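Local coordinates for vacuolar protein sorting-associated protein IST1 (Saccharomyces cerevisiae, PDB 3GGY) that acts in a late step of cargo sorting into multivesicular bodies, regulating recruitment of the ATPase VPS4 to the ESCRT-III complex, at residues Tyr25-Gln30 with Glu68-Leu73; Lys17-Arg22 with Lys123-Leu128. All coordinates share one frame; numbering follows the deposited sequence.

Interaction 1. Residues Tyr25-Gln30 with Glu68-Leu73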
ATOM      1  N   TYR A  25       7.865   7.996   4.990  1.00 19.01           N
ATOM      2  CA  TYR A  25       7.260   9.002   5.852  1.00 20.61           C
ATOM      3  C   TYR A  25       5.778   8.720   6.081  1.00 19.09           C
ATOM      4  O   TYR A  25       5.269   8.888   7.191  1.00 19.44           O
ATOM      5  CB  TYR A  25       7.435  10.392   5.239  1.00 22.81           C
ATOM      6  CG  TYR A  25       7.093  11.518   6.186  1.00 27.49           C
ATOM      7  CD1 TYR A  25       7.803  11.690   7.374  1.00 30.24           C
ATOM      8  CD2 TYR A  25       6.064  12.411   5.897  1.00 29.12           C
ATOM      9  CE1 TYR A  25       7.497  12.730   8.253  1.00 30.89           C
ATOM     10  CE2 TYR A  25       5.748  13.454   6.770  1.00 31.40           C
ATOM     11  CZ  TYR A  25       6.470  13.606   7.944  1.00 30.47           C
ATOM     12  OH  TYR A  25       6.166  14.631   8.809  1.00 30.34           O
ATOM     13  N   ALA A  26       5.090   8.289   5.027  1.00 17.02           N
ATOM     14  CA  ALA A  26       3.670   7.978   5.121  1.00 14.47           C
ATOM     15  C   ALA A  26       3.465   6.792   6.060  1.00 13.25           C
ATOM     16  O   ALA A  26       2.506   6.766   6.833  1.00 13.65           O
ATOM     17  CB  ALA A  26       3.103   7.665   3.734  1.00 14.27           C
ATOM     18  N   GLN A  27       4.362   5.810   5.987  1.00 12.86           N
ATOM     19  CA  GLN A  27       4.275   4.632   6.851  1.00 14.95           C
ATOM     20  C   GLN A  27       4.413   5.050   8.305  1.00 16.35           C
ATOM     21  O   GLN A  27       3.616   4.663   9.155  1.00 16.91           O
ATOM     22  CB  GLN A  27       5.394   3.644   6.535  1.00 16.75           C
ATOM     23  CG  GLN A  27       5.249   2.899   5.237  1.00 19.21           C
ATOM     24  CD  GLN A  27       6.482   2.086   4.927  1.00 19.74           C
ATOM     25  OE1 GLN A  27       6.921   1.272   5.741  1.00 23.00           O
ATOM     26  NE2 GLN A  27       7.058   2.306   3.753  1.00 17.96           N
ATOM     27  N   GLU A  28       5.454   5.829   8.577  1.00 17.57           N
ATOM     28  CA  GLU A  28       5.732   6.319   9.922  1.00 20.03           C
ATOM     29  C   GLU A  28       4.503   7.008  10.496  1.00 18.82           C
ATOM     30  O   GLU A  28       4.033   6.667  11.588  1.00 21.07           O
ATOM     31  CB  GLU A  28       6.910   7.299   9.872  1.00 23.10           C
ATOM     32  CG  GLU A  28       7.106   8.122  11.137  1.00 31.36           C
ATOM     33  CD  GLU A  28       8.237   9.131  11.011  1.00 35.09           C
ATOM     34  OE1 GLU A  28       8.416   9.940  11.947  1.00 38.49           O
ATOM     35  OE2 GLU A  28       8.945   9.115   9.980  1.00 37.31           O
ATOM     36  N   LYS A  29       3.982   7.972   9.746  1.00 17.48           N
ATOM     37  CA  LYS A  29       2.812   8.733  10.157  1.00 17.12           C
ATOM     38  C   LYS A  29       1.586   7.861  10.360  1.00 16.09           C
ATOM     39  O   LYS A  29       0.915   7.942  11.387  1.00 16.44           O
ATOM     40  CB  LYS A  29       2.497   9.801   9.110  1.00 19.21           C
ATOM     41  CG  LYS A  29       1.281  10.656   9.437  1.00 24.49           C
ATOM     42  CD  LYS A  29       1.076  11.739   8.391  1.00 29.18           C
ATOM     43  CE  LYS A  29      -0.080  12.654   8.766  1.00 30.08           C
ATOM     44  NZ  LYS A  29      -0.293  13.718   7.746  1.00 35.39           N
ATOM     45  N   GLN A  30       1.292   7.018   9.377  1.00 13.02           N
ATOM     46  CA  GLN A  30       0.123   6.163   9.474  1.00 11.94           C
ATOM     47  C   GLN A  30       0.207   5.111  10.577  1.00 11.54           C
ATOM     48  O   GLN A  30      -0.818   4.718  11.136  1.00 12.06           O
ATOM     49  CB  GLN A  30      -0.153   5.524   8.113  1.00 12.25           C
ATOM     50  CG  GLN A  30      -0.692   6.547   7.111  1.00 11.48           C
ATOM     51  CD  GLN A  30      -0.884   5.975   5.726  1.00 12.83           C
ATOM     52  OE1 GLN A  30      -1.293   4.825   5.568  1.00 12.87           O
ATOM     53  NE2 GLN A  30      -0.608   6.788   4.709  1.00 12.93           N
ATOM     54  N   GLU A  68       0.542  -1.986   5.129  1.00  9.49           N
ATOM     55  CA  GLU A  68       1.248  -3.119   4.541  1.00 10.25           C
ATOM     56  C   GLU A  68       1.492  -2.835   3.057  1.00 10.07           C
ATOM     57  O   GLU A  68       2.546  -3.168   2.516  1.00  9.82           O
ATOM     58  CB  GLU A  68       0.424  -4.396   4.687  1.00 13.35           C
ATOM     59  CG  GLU A  68       0.136  -4.769   6.129  1.00 16.63           C
ATOM     60  CD  GLU A  68      -0.616  -6.080   6.254  1.00 22.31           C
ATOM     61  OE1 GLU A  68      -1.632  -6.255   5.547  1.00 25.46           O
ATOM     62  OE2 GLU A  68      -0.193  -6.931   7.066  1.00 26.56           O
ATOM     63  N   LEU A  69       0.510  -2.228   2.395  1.00  8.82           N
ATOM     64  CA  LEU A  69       0.662  -1.898   0.977  1.00  7.58           C
ATOM     65  C   LEU A  69       1.846  -0.958   0.816  1.00  8.36           C
ATOM     66  O   LEU A  69       2.702  -1.166  -0.042  1.00  7.96           O
ATOM     67  CB  LEU A  69      -0.607  -1.222   0.430  1.00  8.39           C
ATOM     68  CG  LEU A  69      -0.549  -0.605  -0.977  1.00  6.95           C
ATOM     69  CD1 LEU A  69      -0.307  -1.688  -2.022  1.00 10.63           C
ATOM     70  CD2 LEU A  69      -1.868   0.134  -1.268  1.00  8.63           C
ATOM     71  N   LEU A  70       1.898   0.080   1.646  1.00  7.08           N
ATOM     72  CA  LEU A  70       2.992   1.047   1.582  1.00  9.01           C
ATOM     73  C   LEU A  70       4.352   0.385   1.782  1.00  7.91           C
ATOM     74  O   LEU A  70       5.325   0.767   1.136  1.00  8.59           O
ATOM     75  CB  LEU A  70       2.797   2.147   2.631  1.00  8.91           C
ATOM     76  CG  LEU A  70       1.528   2.992   2.501  1.00 12.64           C
ATOM     77  CD1 LEU A  70       1.525   4.079   3.581  1.00 13.46           C
ATOM     78  CD2 LEU A  70       1.468   3.628   1.122  1.00 15.50           C
ATOM     79  N   GLU A  71       4.424  -0.600   2.673  1.00  9.80           N
ATOM     80  CA  GLU A  71       5.687  -1.292   2.924  1.00  8.49           C
ATOM     81  C   GLU A  71       6.138  -2.040   1.675  1.00  9.71           C
ATOM     82  O   GLU A  71       7.317  -2.022   1.316  1.00 11.66           O
ATOM     83  CB  GLU A  71       5.529  -2.271   4.088  1.00 12.01           C
ATOM     84  CG  GLU A  71       5.064  -1.600   5.375  1.00 15.05           C
ATOM     85  CD  GLU A  71       4.820  -2.581   6.508  1.00 19.55           C
ATOM     86  OE1 GLU A  71       4.333  -3.698   6.234  1.00 21.34           O
ATOM     87  OE2 GLU A  71       5.099  -2.224   7.673  1.00 21.36           O
ATOM     88  N   ILE A  72       5.194  -2.690   1.007  1.00  9.11           N
ATOM     89  CA  ILE A  72       5.511  -3.435  -0.201  1.00  9.42           C
ATOM     90  C   ILE A  72       5.928  -2.479  -1.326  1.00  8.76           C
ATOM     91  O   ILE A  72       6.896  -2.730  -2.050  1.00  8.32           O
ATOM     92  CB  ILE A  72       4.298  -4.275  -0.658  1.00 10.21           C
ATOM     93  CG1 ILE A  72       3.915  -5.266   0.443  1.00 12.14           C
ATOM     94  CG2 ILE A  72       4.626  -4.996  -1.962  1.00 10.55           C
ATOM     95  CD1 ILE A  72       2.557  -5.919   0.250  1.00 11.91           C
ATOM     96  N   LEU A  73       5.209  -1.372  -1.471  1.00  8.36           N
ATOM     97  CA  LEU A  73       5.543  -0.423  -2.524  1.00  8.10           C
ATOM     98  C   LEU A  73       6.934   0.168  -2.309  1.00  9.74           C
ATOM     99  O   LEU A  73       7.659   0.437  -3.272  1.00  9.71           O
ATOM    100  CB  LEU A  73       4.490   0.691  -2.593  1.00  8.55           C
ATOM    101  CG  LEU A  73       3.072   0.237  -2.961  1.00  7.69           C
ATOM    102  CD1 LEU A  73       2.157   1.464  -2.990  1.00  7.85           C
ATOM    103  CD2 LEU A  73       3.072  -0.476  -4.321  1.00  9.21           C
TER
HETATM  104  O   HOH W   1       7.483  -0.106   8.586  1.00 32.49           O

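Interaction 2. Residues Lys17-Arg22 with Lys123-Leu128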
ATOM      1  N   LYS A  17      13.736   7.977  -5.751  1.00 18.93           N
ATOM      2  CA  LYS A  17      14.265   8.380  -4.453  1.00 20.11           C
ATOM      3  C   LYS A  17      13.226   9.147  -3.642  1.00 19.59           C
ATOM      4  O   LYS A  17      13.100   8.943  -2.433  1.00 20.38           O
ATOM      5  CB  LYS A  17      15.529   9.231  -4.627  1.00 21.44           C
ATOM      6  CG  LYS A  17      16.754   8.419  -5.010  1.00 24.85           C
ATOM      7  CD  LYS A  17      17.997   9.297  -5.098  1.00 28.25           C
ATOM      8  CE  LYS A  17      19.227   8.475  -5.447  1.00 31.04           C
ATOM      9  NZ  LYS A  17      19.538   7.461  -4.399  1.00 33.90           N
ATOM     10  N   MET A  18      12.481  10.024  -4.308  1.00 19.61           N
ATOM     11  CA  MET A  18      11.453  10.810  -3.639  1.00 20.91           C
ATOM     12  C   MET A  18      10.309   9.892  -3.223  1.00 20.77           C
ATOM     13  O   MET A  18       9.748  10.038  -2.137  1.00 19.27           O
ATOM     14  CB  MET A  18      10.929  11.909  -4.567  1.00 24.51           C
ATOM     15  CG  MET A  18       9.865  12.810  -3.952  1.00 30.82           C
ATOM     16  SD  MET A  18      10.491  14.033  -2.774  1.00 40.19           S
ATOM     17  CE  MET A  18      10.203  13.227  -1.227  1.00 37.88           C
ATOM     18  N   CYS A  19       9.955   8.944  -4.087  1.00 18.43           N
ATOM     19  CA  CYS A  19       8.878   8.019  -3.746  1.00 17.35           C
ATOM     20  C   CYS A  19       9.237   7.225  -2.496  1.00 15.32           C
ATOM     21  O   CYS A  19       8.396   7.012  -1.628  1.00 16.57           O
ATOM     22  CB  CYS A  19       8.598   7.056  -4.899  1.00 15.18           C
ATOM     23  SG  CYS A  19       7.691   7.815  -6.260  1.00 18.97           S
ATOM     24  N   ILE A  20      10.490   6.793  -2.404  1.00 15.59           N
ATOM     25  CA  ILE A  20      10.935   6.029  -1.245  1.00 15.87           C
ATOM     26  C   ILE A  20      10.843   6.862   0.035  1.00 17.48           C
ATOM     27  O   ILE A  20      10.371   6.381   1.064  1.00 16.96           O
ATOM     28  CB  ILE A  20      12.379   5.525  -1.443  1.00 17.03           C
ATOM     29  CG1 ILE A  20      12.400   4.465  -2.550  1.00 17.60           C
ATOM     30  CG2 ILE A  20      12.917   4.939  -0.143  1.00 15.36           C
ATOM     31  CD1 ILE A  20      13.785   3.996  -2.932  1.00 17.22           C
ATOM     32  N   GLN A  21      11.279   8.113  -0.034  1.00 17.55           N
ATOM     33  CA  GLN A  21      11.226   8.980   1.136  1.00 19.75           C
ATOM     34  C   GLN A  21       9.783   9.263   1.556  1.00 18.65           C
ATOM     35  O   GLN A  21       9.459   9.238   2.745  1.00 19.27           O
ATOM     36  CB  GLN A  21      11.962  10.289   0.860  1.00 23.09           C
ATOM     37  CG  GLN A  21      13.478  10.138   0.715  1.00 29.27           C
ATOM     38  CD  GLN A  21      14.136   9.493   1.930  1.00 31.93           C
ATOM     39  OE1 GLN A  21      14.208   8.265   2.041  1.00 32.80           O
ATOM     40  NE2 GLN A  21      14.616  10.322   2.851  1.00 33.76           N
ATOM     41  N   ARG A  22       8.919   9.519   0.578  1.00 16.89           N
ATOM     42  CA  ARG A  22       7.513   9.796   0.856  1.00 16.02           C
ATOM     43  C   ARG A  22       6.811   8.557   1.407  1.00 14.28           C
ATOM     44  O   ARG A  22       6.037   8.648   2.354  1.00 14.08           O
ATOM     45  CB  ARG A  22       6.796  10.276  -0.408  1.00 20.68           C
ATOM     46  CG  ARG A  22       7.274  11.626  -0.920  1.00 24.76           C
ATOM     47  CD  ARG A  22       7.060  12.714   0.123  1.00 30.81           C
ATOM     48  NE  ARG A  22       5.644  12.924   0.416  1.00 35.97           N
ATOM     49  CZ  ARG A  22       4.773  13.444  -0.444  1.00 39.23           C
ATOM     50  NH1 ARG A  22       5.169  13.812  -1.655  1.00 41.06           N
ATOM     51  NH2 ARG A  22       3.503  13.596  -0.093  1.00 41.44           N
ATOM     52  N   LYS A 123       2.049  11.732  -4.110  1.00 22.13           N
ATOM     53  CA  LYS A 123       1.835  12.250  -5.458  1.00 23.63           C
ATOM     54  C   LYS A 123       2.872  11.850  -6.494  1.00 22.68           C
ATOM     55  O   LYS A 123       2.535  11.659  -7.660  1.00 23.89           O
ATOM     56  CB  LYS A 123       1.744  13.779  -5.429  1.00 25.78           C
ATOM     57  CG  LYS A 123       0.569  14.313  -4.640  1.00 30.96           C
ATOM     58  CD  LYS A 123       0.482  15.828  -4.734  1.00 35.18           C
ATOM     59  CE  LYS A 123      -0.563  16.366  -3.772  1.00 36.33           C
ATOM     60  NZ  LYS A 123      -0.239  15.995  -2.365  1.00 38.84           N
ATOM     61  N   GLU A 124       4.127  11.736  -6.076  1.00 22.00           N
ATOM     62  CA  GLU A 124       5.210  11.382  -6.989  1.00 22.74           C
ATOM     63  C   GLU A 124       5.005  10.083  -7.763  1.00 21.50           C
ATOM     64  O   GLU A 124       5.606   9.896  -8.817  1.00 20.43           O
ATOM     65  CB  GLU A 124       6.539  11.305  -6.230  1.00 25.83           C
ATOM     66  CG  GLU A 124       7.049  12.635  -5.682  1.00 30.43           C
ATOM     67  CD  GLU A 124       6.122  13.251  -4.650  1.00 32.04           C
ATOM     68  OE1 GLU A 124       5.612  12.509  -3.783  1.00 31.15           O
ATOM     69  OE2 GLU A 124       5.915  14.484  -4.697  1.00 33.91           O
ATOM     70  N   LEU A 125       4.171   9.181  -7.257  1.00 18.28           N
ATOM     71  CA  LEU A 125       3.949   7.928  -7.970  1.00 16.79           C
ATOM     72  C   LEU A 125       3.416   8.188  -9.377  1.00 16.12           C
ATOM     73  O   LEU A 125       3.706   7.430 -10.304  1.00 15.27           O
ATOM     74  CB  LEU A 125       2.975   7.025  -7.203  1.00 14.62           C
ATOM     75  CG  LEU A 125       3.469   6.422  -5.883  1.00 15.19           C
ATOM     76  CD1 LEU A 125       2.315   5.717  -5.191  1.00 15.67           C
ATOM     77  CD2 LEU A 125       4.623   5.450  -6.139  1.00 15.08           C
ATOM     78  N   SER A 126       2.647   9.262  -9.541  1.00 16.55           N
ATOM     79  CA  SER A 126       2.093   9.592 -10.857  1.00 18.02           C
ATOM     80  C   SER A 126       3.208   9.864 -11.862  1.00 18.80           C
ATOM     81  O   SER A 126       3.039   9.662 -13.066  1.00 18.03           O
ATOM     82  CB  SER A 126       1.163  10.811 -10.765  1.00 21.84           C
ATOM     83  OG  SER A 126       1.855  11.955 -10.298  1.00 27.45           O
ATOM     84  N   GLN A 127       4.351  10.321 -11.363  1.00 18.46           N
ATOM     85  CA  GLN A 127       5.497  10.603 -12.219  1.00 19.52           C
ATOM     86  C   GLN A 127       6.039   9.321 -12.840  1.00 19.41           C
ATOM     87  O   GLN A 127       6.576   9.340 -13.947  1.00 18.61           O
ATOM     88  CB  GLN A 127       6.603  11.287 -11.412  1.00 22.14           C
ATOM     89  CG  GLN A 127       6.338  12.748 -11.107  1.00 25.70           C
ATOM     90  CD  GLN A 127       7.269  13.288 -10.039  1.00 28.43           C
ATOM     91  OE1 GLN A 127       8.463  12.982 -10.029  1.00 31.98           O
ATOM     92  NE2 GLN A 127       6.729  14.102  -9.139  1.00 29.66           N
ATOM     93  N   LEU A 128       5.905   8.207 -12.123  1.00 19.24           N
ATOM     94  CA  LEU A 128       6.382   6.926 -12.637  1.00 19.67           C
ATOM     95  C   LEU A 128       5.550   6.540 -13.848  1.00 19.94           C
ATOM     96  O   LEU A 128       6.077   6.035 -14.846  1.00 18.73           O
ATOM     97  CB  LEU A 128       6.276   5.838 -11.567  1.00 20.37           C
ATOM     98  CG  LEU A 128       7.226   5.963 -10.375  1.00 22.96           C
ATOM     99  CD1 LEU A 128       6.948   4.838  -9.397  1.00 22.87           C
ATOM    100  CD2 LEU A 128       8.676   5.911 -10.853  1.00 23.61           C
TER

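Interaction 1. Residues Tyr25-Gln30 with Glu68-Leu73
Leu70 is the first residue of 68-73 to meet 25-30, and it touches three side chains there. Its CD1 methyl lies 3.9 Å from Ala26 CB, a plain apolar contact between the two helices. The same methyl sits against the side-chain amide of Gln30, 3.5 Å from OE1 and 3.6 Å from NE2. It is almost as near to CD, so it lies to one side of the amide plane and not at either end. The Gln30 chain lies roughly perpendicular to that of Leu70. The NE2 of Gln30 is hydrogen-bonded to Glu121, which probably holds the turn of the amide. Gln27 and Leu70 run alongside each other in opposite senses, with Gln27 CG 3.7 Å from Leu70 CB. Gln27 is extended beyond CG (chi2 173°), and this carries its amide past Leu70 to the side of Glu71. NE2 lies near Leu70 O but at a poor angle for a bond. Gln27 NE2 instead donates to Glu74 OE1, with a weak bond to Leu23 O besides. Glu71 comes next, at the margin of the contact. Its CG approaches Gln27 OE1 at 3.4 Å. The Gln27 amide and the Glu71 carboxylate planes are 77° apart. One water links them, donating to Gln27 OE1 at 3.2 Å and, weakly, to Glu71 OE2. The segment axes approach to 9.6 Å and run nearly antiparallel, at 158°. This is the long hairpin of helices 8-46 and 50-82, the core of an ESCRT-III-like fold. Leu70 also packs on Leu23 and on Val119 of the loop that runs toward helix 125-135. Leu69 and Ile72 of helix 50-82 instead meet helix 153-159.

Interaction 2. Residues Lys17-Arg22 with Lys123-Leu128
Arg22 and Glu124 form the charged part of this contact. Arg22 NH1 and Glu124 OE1 make a salt bridge at 2.5 Å, a length too short to be taken at face value. OE2 of Glu124 lies at the edge of the guanidinium, in its plane, while OE1 approaches obliquely. The two planes are turned 59° apart. Glu124 is bent at chi2 (63°), which swings its carboxylate back toward the arginine. Arg22 is bent at chi2 and chi3, and this folds its guanidinium over to meet the acid. Lys123 NZ is 5.0 Å from Arg22 NH2, two like charges near each other but not in contact. The apolar part centres on Cys19. Its SG lies 3.7 Å from Glu124 CB and 3.9 Å from Leu125 CD2, with a looser approach to Leu128. Met18 CG meets Glu124 CG at 3.3 Å, a close touch of the two aliphatic chains at the margin. Cys19 also touches Cys77 of helix 50-82, and Leu128 packs on Leu12 and Leu16 further back along helix 8-46. Within 123-128, Lys123 O takes two bonds, from Ser126 N and from Ser126 OG at 2.7 Å. Lys123 N is buried by the contact and has no partner. With an alanine in place of Glu124, Arg22 would probably lose its carboxylate mate and be freer to turn, and Met18 CG would lose the methylene it rests on. The chemistry is thus mixed: one charge pair on the partly exposed side, with thiol and leucine packing behind it where the start of helix 125-135 packs on helix 8-46.

In the fold
Both contacts use helix 8-46, on adjoining segments, and their centres are 13 Å apart. Interaction 1 joins it to helix 50-82, its hairpin partner, and lies about 7 Å from the centre of the chain. Interaction 2 joins it to a far later part of the sequence, the entry to helix 125-135, and lies about 13 Å from that centre. Both are partly buried. Exposed residues take part in interaction 2 but not in interaction 1. Interaction 1 joins leucine and alanine to glutamine amides, with a water reaching one carboxylate at its margin. Interaction 2 adds a direct charge pair to buried thiol and leucine packing.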